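Local coordinates for DNA replication and repair protein RecF (Caldanaerobacter subterraneus subsp. tengcongensis, PDB 5Z69) that acts as a recombination mediator in the RecFOR DNA repair pathway, binding ATP and probably single-stranded DNA, at residues K153-D158 with K202-Y207; N233-K238 with N244-K249. All blocks are in the same frame, centred on the assembly; numbering follows the deposited sequence. Where two conformers were deposited one is given.

Contact 1 (K153-D158 with K202-Y207); sequences KNYFFD and KVRNNY
Y155 crosses from the start of helix 153-177 to V203 and R204 on helix 186-222. The two helices follow each other in the chain and here run in roughly opposite directions, skewed to each other, making a helical hairpin within this P-loop ATPase of the RecF/RecN/SMC type. The closest CA atoms, those of Y155 and V203, lie 7.2 Å apart. The contact between these segments is small, 159 Å² in all, and rests on few side chains.

Along 153-158 the first link is at the backbone, where the N-H of Y155 is bonded to the carboxylate of D152. The Y155 side chain then leaves with CG anti to the backbone N (chi1 171°), which sends the ring across to helix 186-222 with its hydroxyl extending past V203 as far as R204. Near the base of the ring, CD2 meets V203 CG1 at 3.5 Å, the two side chains slanting across each other. Further out, Y155 CE2 comes within 4.1 Å of R204 CG, so the aliphatic root of the arginine also lies against the ring. One turn after Y155, D158 also points toward that helix but meets it earlier, at Y196 and I200, with a weak, long ion pair to R199.

The polar end is densely paired. R204 runs extended from CG to NE, its guanidinium plane 45° from the Y155 ring, and all three of its nitrogens have partners: NH2 forms a salt bridge with D145, NH1 one with E274 besides a bond to P271 O. D145 also bonds the Y155 hydroxyl, a pairing likely to steady this buried charge. R204 NE donates to Y155 OH over 3.0 Å, nearly straight at 167°, with the oxygen in the guanidinium plane, at its edge.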
loop_
_atom_site.group_PDB
_atom_site.type_symbol
_atom_site.label_atom_id
_atom_site.label_comp_id
_atom_site.label_asym_id
_atom_site.label_seq_id
_atom_site.Cartn_x
_atom_site.Cartn_y
_atom_site.Cartn_z
ATOM N N LYS A 153 18.510 -13.799 -15.260
ATOM C CA LYS A 153 17.833 -14.830 -16.038
ATOM C C LYS A 153 16.989 -15.774 -15.174
ATOM O O LYS A 153 15.957 -16.272 -15.618
ATOM C CB LYS A 153 18.875 -15.622 -16.844
ATOM C CG LYS A 153 18.324 -16.303 -18.083
ATOM N N ASN A 154 17.410 -16.014 -13.935
ATOM C CA ASN A 154 16.661 -16.913 -13.066
ATOM C C ASN A 154 15.350 -16.285 -12.618
ATOM O O ASN A 154 14.344 -16.972 -12.435
ATOM C CB ASN A 154 17.507 -17.318 -11.858
ATOM C CG ASN A 154 18.736 -18.119 -12.265
ATOM O OD1 ASN A 154 18.656 -18.991 -13.132
ATOM N ND2 ASN A 154 19.877 -17.809 -11.663
ATOM N N TYR A 155 15.367 -14.971 -12.437
ATOM C CA TYR A 155 14.151 -14.253 -12.085
ATOM C C TYR A 155 13.196 -14.276 -13.258
ATOM O O TYR A 155 11.991 -14.513 -13.095
ATOM C CB TYR A 155 14.460 -12.818 -11.709
ATOM C CG TYR A 155 13.245 -11.923 -11.527
ATOM C CD1 TYR A 155 12.698 -11.197 -12.597
ATOM C CD2 TYR A 155 12.667 -11.771 -10.273
ATOM C CE1 TYR A 155 11.588 -10.343 -12.395
ATOM C CE2 TYR A 155 11.576 -10.939 -10.069
ATOM C CZ TYR A 155 11.039 -10.229 -11.117
ATOM O OH TYR A 155 9.952 -9.412 -10.851
ATOM N N PHE A 156 13.742 -14.009 -14.443
ATOM C CA PHE A 156 12.921 -13.988 -15.638
ATOM C C PHE A 156 12.256 -15.359 -15.817
ATOM O O PHE A 156 11.064 -15.449 -16.113
ATOM C CB PHE A 156 13.745 -13.612 -16.881
ATOM C CG PHE A 156 12.937 -13.637 -18.141
ATOM C CD1 PHE A 156 11.852 -12.789 -18.293
ATOM C CD2 PHE A 156 13.218 -14.547 -19.144
ATOM C CE1 PHE A 156 11.082 -12.830 -19.434
ATOM C CE2 PHE A 156 12.452 -14.591 -20.286
ATOM C CZ PHE A 156 11.382 -13.735 -20.430
ATOM N N PHE A 157 13.044 -16.416 -15.619
ATOM C CA PHE A 157 12.538 -17.787 -15.576
ATOM C C PHE A 157 11.353 -17.947 -14.592
ATOM O O PHE A 157 10.297 -18.459 -14.950
ATOM C CB PHE A 157 13.680 -18.736 -15.194
ATOM C CG PHE A 157 13.307 -20.199 -15.228
ATOM C CD1 PHE A 157 13.613 -20.975 -16.339
ATOM C CD2 PHE A 157 12.672 -20.803 -14.143
ATOM C CE1 PHE A 157 13.282 -22.320 -16.376
ATOM C CE2 PHE A 157 12.332 -22.146 -14.178
ATOM C CZ PHE A 157 12.642 -22.905 -15.293
ATOM N N ASP A 158 11.568 -17.529 -13.354
ATOM C CA ASP A 158 10.543 -17.576 -12.323
ATOM C C ASP A 158 9.282 -16.823 -12.732
ATOM O O ASP A 158 8.178 -17.329 -12.567
ATOM C CB ASP A 158 11.095 -17.006 -11.014
ATOM C CG ASP A 158 12.086 -17.954 -10.342
ATOM O OD1 ASP A 158 12.070 -19.152 -10.690
ATOM O OD2 ASP A 158 12.863 -17.509 -9.468
ATOM N N LYS A 202 11.328 -11.994 -3.112
ATOM C CA LYS A 202 12.683 -11.888 -2.580
ATOM C C LYS A 202 13.598 -11.105 -3.521
ATOM O O LYS A 202 14.335 -10.212 -3.091
ATOM C CB LYS A 202 13.275 -13.276 -2.318
ATOM C CG LYS A 202 14.648 -13.207 -1.664
ATOM C CD LYS A 202 15.606 -14.265 -2.179
ATOM C CE LYS A 202 16.111 -13.919 -3.581
ATOM N NZ LYS A 202 17.130 -14.884 -4.106
ATOM N N VAL A 203 13.546 -11.424 -4.809
ATOM C CA VAL A 203 14.410 -10.738 -5.750
ATOM C C VAL A 203 13.965 -9.298 -5.988
ATOM O O VAL A 203 14.804 -8.392 -6.112
ATOM C CB VAL A 203 14.472 -11.480 -7.092
ATOM C CG1 VAL A 203 15.234 -10.641 -8.129
ATOM C CG2 VAL A 203 15.109 -12.849 -6.896
ATOM N N ARG A 204 12.657 -9.077 -6.055
ATOM C CA ARG A 204 12.153 -7.715 -6.204
ATOM C C ARG A 204 12.632 -6.838 -5.054
ATOM O O ARG A 204 12.996 -5.675 -5.265
ATOM C CB ARG A 204 10.630 -7.682 -6.271
ATOM C CG ARG A 204 10.053 -8.088 -7.619
ATOM C CD ARG A 204 8.535 -7.957 -7.612
ATOM N NE ARG A 204 7.993 -8.302 -8.914
ATOM C CZ ARG A 204 6.705 -8.316 -9.215
ATOM N NH1 ARG A 204 5.794 -8.006 -8.294
ATOM N NH2 ARG A 204 6.327 -8.649 -10.442
ATOM N N ASN A 205 12.637 -7.405 -3.846
ATOM C CA ASN A 205 13.127 -6.681 -2.669
ATOM C C ASN A 205 14.604 -6.348 -2.794
ATOM O O ASN A 205 15.023 -5.219 -2.519
ATOM C CB ASN A 205 12.906 -7.486 -1.392
ATOM C CG ASN A 205 13.147 -6.653 -0.131
ATOM O OD1 ASN A 205 12.391 -5.735 0.172
ATOM N ND2 ASN A 205 14.210 -6.968 0.587
ATOM N N ASN A 206 15.400 -7.334 -3.197
ATOM C CA ASN A 206 16.826 -7.099 -3.427
ATOM C C ASN A 206 17.055 -5.927 -4.383
ATOM O O ASN A 206 17.926 -5.091 -4.155
ATOM C CB ASN A 206 17.515 -8.349 -3.986
ATOM C CG ASN A 206 17.417 -9.553 -3.059
ATOM O OD1 ASN A 206 17.408 -10.697 -3.519
ATOM N ND2 ASN A 206 17.341 -9.306 -1.754
ATOM N N TYR A 207 16.263 -5.872 -5.454
ATOM C CA TYR A 207 16.453 -4.832 -6.461
ATOM C C TYR A 207 15.980 -3.474 -5.915
ATOM O O TYR A 207 16.628 -2.448 -6.131
ATOM C CB TYR A 207 15.701 -5.164 -7.777
ATOM C CG TYR A 207 15.968 -4.150 -8.863
ATOM C CD1 TYR A 207 16.983 -4.359 -9.806
ATOM C CD2 TYR A 207 15.225 -2.978 -8.953
ATOM C CE1 TYR A 207 17.241 -3.422 -10.795
ATOM C CE2 TYR A 207 15.477 -2.040 -9.932
ATOM C CZ TYR A 207 16.490 -2.276 -10.864
ATOM O OH TYR A 207 16.772 -1.340 -11.840
#

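Contact 2 (N233-K238 with N244-K249); sequences NSAGVK and NLIREK
K249 donates from NZ to A235 O, 2.7 Å away, meeting the oxygen in the carbonyl plane. Bends at chi3 (97°) and chi4 bring NZ to the loop, while K249 CD rests on V237 CG2 at 3.6 Å. Beside this, A235 CB packs on I246 CG2 at 3.7 Å, and I246 CG1 is a looser neighbour of V237 CG2. Exchanging K249 for a leucine would probably leave A235 O without its charged donor and the adjoining loop less firmly tied to helix 243-256.

The loop has a defined shape: N233 to G236 is a type I beta turn, and N233 OD1 makes an Asx turn by accepting A235 N at 3.0 Å. The same oxygen takes V237 N at 3.2 Å, tilted from the carbonyl plane, and N233 ND2 answers with a 2.7 Å bond to V237 O. One side-chain amide thus fixes the peptides on either side of V237. G236 closes the turn with a positive phi of 71°, easily reached without a side chain.

Farther out, S234 OG bonds E274, I246 packs on A198 and I201 of helix 186-222, and L245 touches Q268 of the second subunit.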
loop_
_atom_site.group_PDB
_atom_site.type_symbol
_atom_site.label_atom_id
_atom_site.label_comp_id
_atom_site.label_asym_id
_atom_site.label_seq_id
_atom_site.Cartn_x
_atom_site.Cartn_y
_atom_site.Cartn_z
ATOM N N ASN A 233 4.498 -5.546 -0.984
ATOM C CA ASN A 233 4.437 -6.920 -1.477
ATOM C C ASN A 233 3.173 -7.650 -1.028
ATOM O O ASN A 233 2.461 -7.214 -0.100
ATOM C CB ASN A 233 5.683 -7.707 -1.060
ATOM C CG ASN A 233 5.764 -7.938 0.427
ATOM O OD1 ASN A 233 5.085 -8.812 0.971
ATOM N ND2 ASN A 233 6.620 -7.176 1.095
ATOM N N SER A 234 2.898 -8.766 -1.692
ATOM C CA SER A 234 1.613 -9.445 -1.546
ATOM C C SER A 234 1.587 -10.375 -0.335
ATOM O O SER A 234 0.549 -10.960 -0.019
ATOM C CB SER A 234 1.281 -10.235 -2.812
ATOM O OG SER A 234 2.424 -10.926 -3.299
ATOM N N ALA A 235 2.736 -10.518 0.316
ATOM C CA ALA A 235 2.869 -11.349 1.502
ATOM C C ALA A 235 2.572 -10.514 2.757
ATOM O O ALA A 235 2.463 -11.073 3.839
ATOM C CB ALA A 235 4.253 -11.949 1.591
ATOM N N GLY A 236 2.474 -9.197 2.572
ATOM C CA GLY A 236 2.140 -8.244 3.603
ATOM C C GLY A 236 3.316 -8.107 4.576
ATOM O O GLY A 236 3.170 -7.637 5.689
ATOM N N VAL A 237 4.506 -8.493 4.117
ATOM C CA VAL A 237 5.666 -8.532 5.011
ATOM C C VAL A 237 6.464 -7.216 4.880
ATOM O O VAL A 237 6.911 -6.855 3.773
ATOM C CB VAL A 237 6.529 -9.766 4.664
ATOM C CG1 VAL A 237 7.865 -9.791 5.415
ATOM C CG2 VAL A 237 5.770 -11.026 4.953
ATOM N N LYS A 238 6.591 -6.477 5.978
ATOM C CA LYS A 238 7.182 -5.125 5.935
ATOM C C LYS A 238 8.707 -5.165 5.799
ATOM O O LYS A 238 9.315 -4.185 5.365
ATOM C CB LYS A 238 6.782 -4.305 7.172
ATOM C CG LYS A 238 6.371 -2.855 6.851
ATOM C CD LYS A 238 6.739 -1.888 7.968
ATOM C CE LYS A 238 6.262 -2.396 9.317
ATOM N NZ LYS A 238 6.786 -1.571 10.454
ATOM N N ASN A 244 10.812 -18.906 3.504
ATOM C CA ASN A 244 9.860 -19.827 4.108
ATOM C C ASN A 244 8.583 -19.125 4.580
ATOM O O ASN A 244 7.464 -19.542 4.255
ATOM C CB ASN A 244 10.511 -20.532 5.290
ATOM C CG ASN A 244 10.169 -21.988 5.342
ATOM O OD1 ASN A 244 9.885 -22.600 4.311
ATOM N ND2 ASN A 244 10.190 -22.563 6.542
ATOM N N LEU A 245 8.777 -18.058 5.345
ATOM C CA LEU A 245 7.679 -17.289 5.925
ATOM C C LEU A 245 6.782 -16.712 4.833
ATOM O O LEU A 245 5.553 -16.805 4.913
ATOM C CB LEU A 245 8.237 -16.173 6.814
ATOM C CG LEU A 245 7.294 -15.324 7.670
ATOM C CD1 LEU A 245 6.555 -16.172 8.687
ATOM C CD2 LEU A 245 8.096 -14.240 8.374
ATOM N N ILE A 246 7.402 -16.139 3.802
ATOM C CA ILE A 246 6.665 -15.520 2.703
ATOM C C ILE A 246 5.838 -16.549 1.954
ATOM O O ILE A 246 4.687 -16.305 1.597
ATOM C CB ILE A 246 7.606 -14.813 1.724
ATOM C CG1 ILE A 246 8.313 -13.648 2.424
ATOM C CG2 ILE A 246 6.828 -14.312 0.515
ATOM C CD1 ILE A 246 9.648 -13.289 1.779
ATOM N N ARG A 247 6.427 -17.712 1.724
ATOM C CA ARG A 247 5.706 -18.804 1.093
ATOM C C ARG A 247 4.426 -19.138 1.859
ATOM O O ARG A 247 3.350 -19.255 1.278
ATOM C CB ARG A 247 6.602 -20.023 1.022
ATOM C CG ARG A 247 6.206 -21.037 -0.005
ATOM C CD ARG A 247 7.402 -21.911 -0.339
ATOM N NE ARG A 247 6.986 -23.151 -0.982
ATOM C CZ ARG A 247 7.830 -24.053 -1.475
ATOM N NH1 ARG A 247 7.365 -25.156 -2.048
ATOM N NH2 ARG A 247 9.138 -23.850 -1.399
ATOM N N GLU A 248 4.551 -19.302 3.169
ATOM C CA GLU A 248 3.403 -19.675 3.992
ATOM C C GLU A 248 2.325 -18.597 3.976
ATOM O O GLU A 248 1.144 -18.903 3.864
ATOM C CB GLU A 248 3.839 -19.962 5.430
ATOM C CG GLU A 248 3.593 -21.397 5.869
ATOM C CD GLU A 248 2.179 -21.870 5.579
ATOM O OE1 GLU A 248 1.976 -22.558 4.554
ATOM O OE2 GLU A 248 1.270 -21.558 6.375
ATOM N N LYS A 249 2.735 -17.337 4.077
ATOM C CA LYS A 249 1.775 -16.242 4.042
ATOM C C LYS A 249 1.021 -16.191 2.710
ATOM O O LYS A 249 -0.207 -16.052 2.698
ATOM C CB LYS A 249 2.476 -14.908 4.326
ATOM C CG LYS A 249 3.022 -14.814 5.769
ATOM C CD LYS A 249 3.405 -13.390 6.189
ATOM C CE LYS A 249 2.284 -12.700 6.982
ATOM N NZ LYS A 249 2.049 -11.273 6.534
#

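In the fold
Contact 1 is the more buried, its centre about 14 Å from that of the chain against about 26 Å for contact 2, which is partly exposed and has the second subunit beside its helix. Both rest on helix 186-222: contact 1 uses it directly, contact 2 through I246, S234 and R247. Their centres are about 15 Å apart and they do not touch, yet E274 serves both, one carboxylate oxygen pairing with R204 and the other with S234. The chemistry differs with depth. In 153-158 with 202-207 a buried tyrosine hydroxyl and a buried guanidinium share the carboxylate of D145, whereas in 233-238 with 244-249 a lysine and an asparagine chiefly satisfy loop backbone atoms.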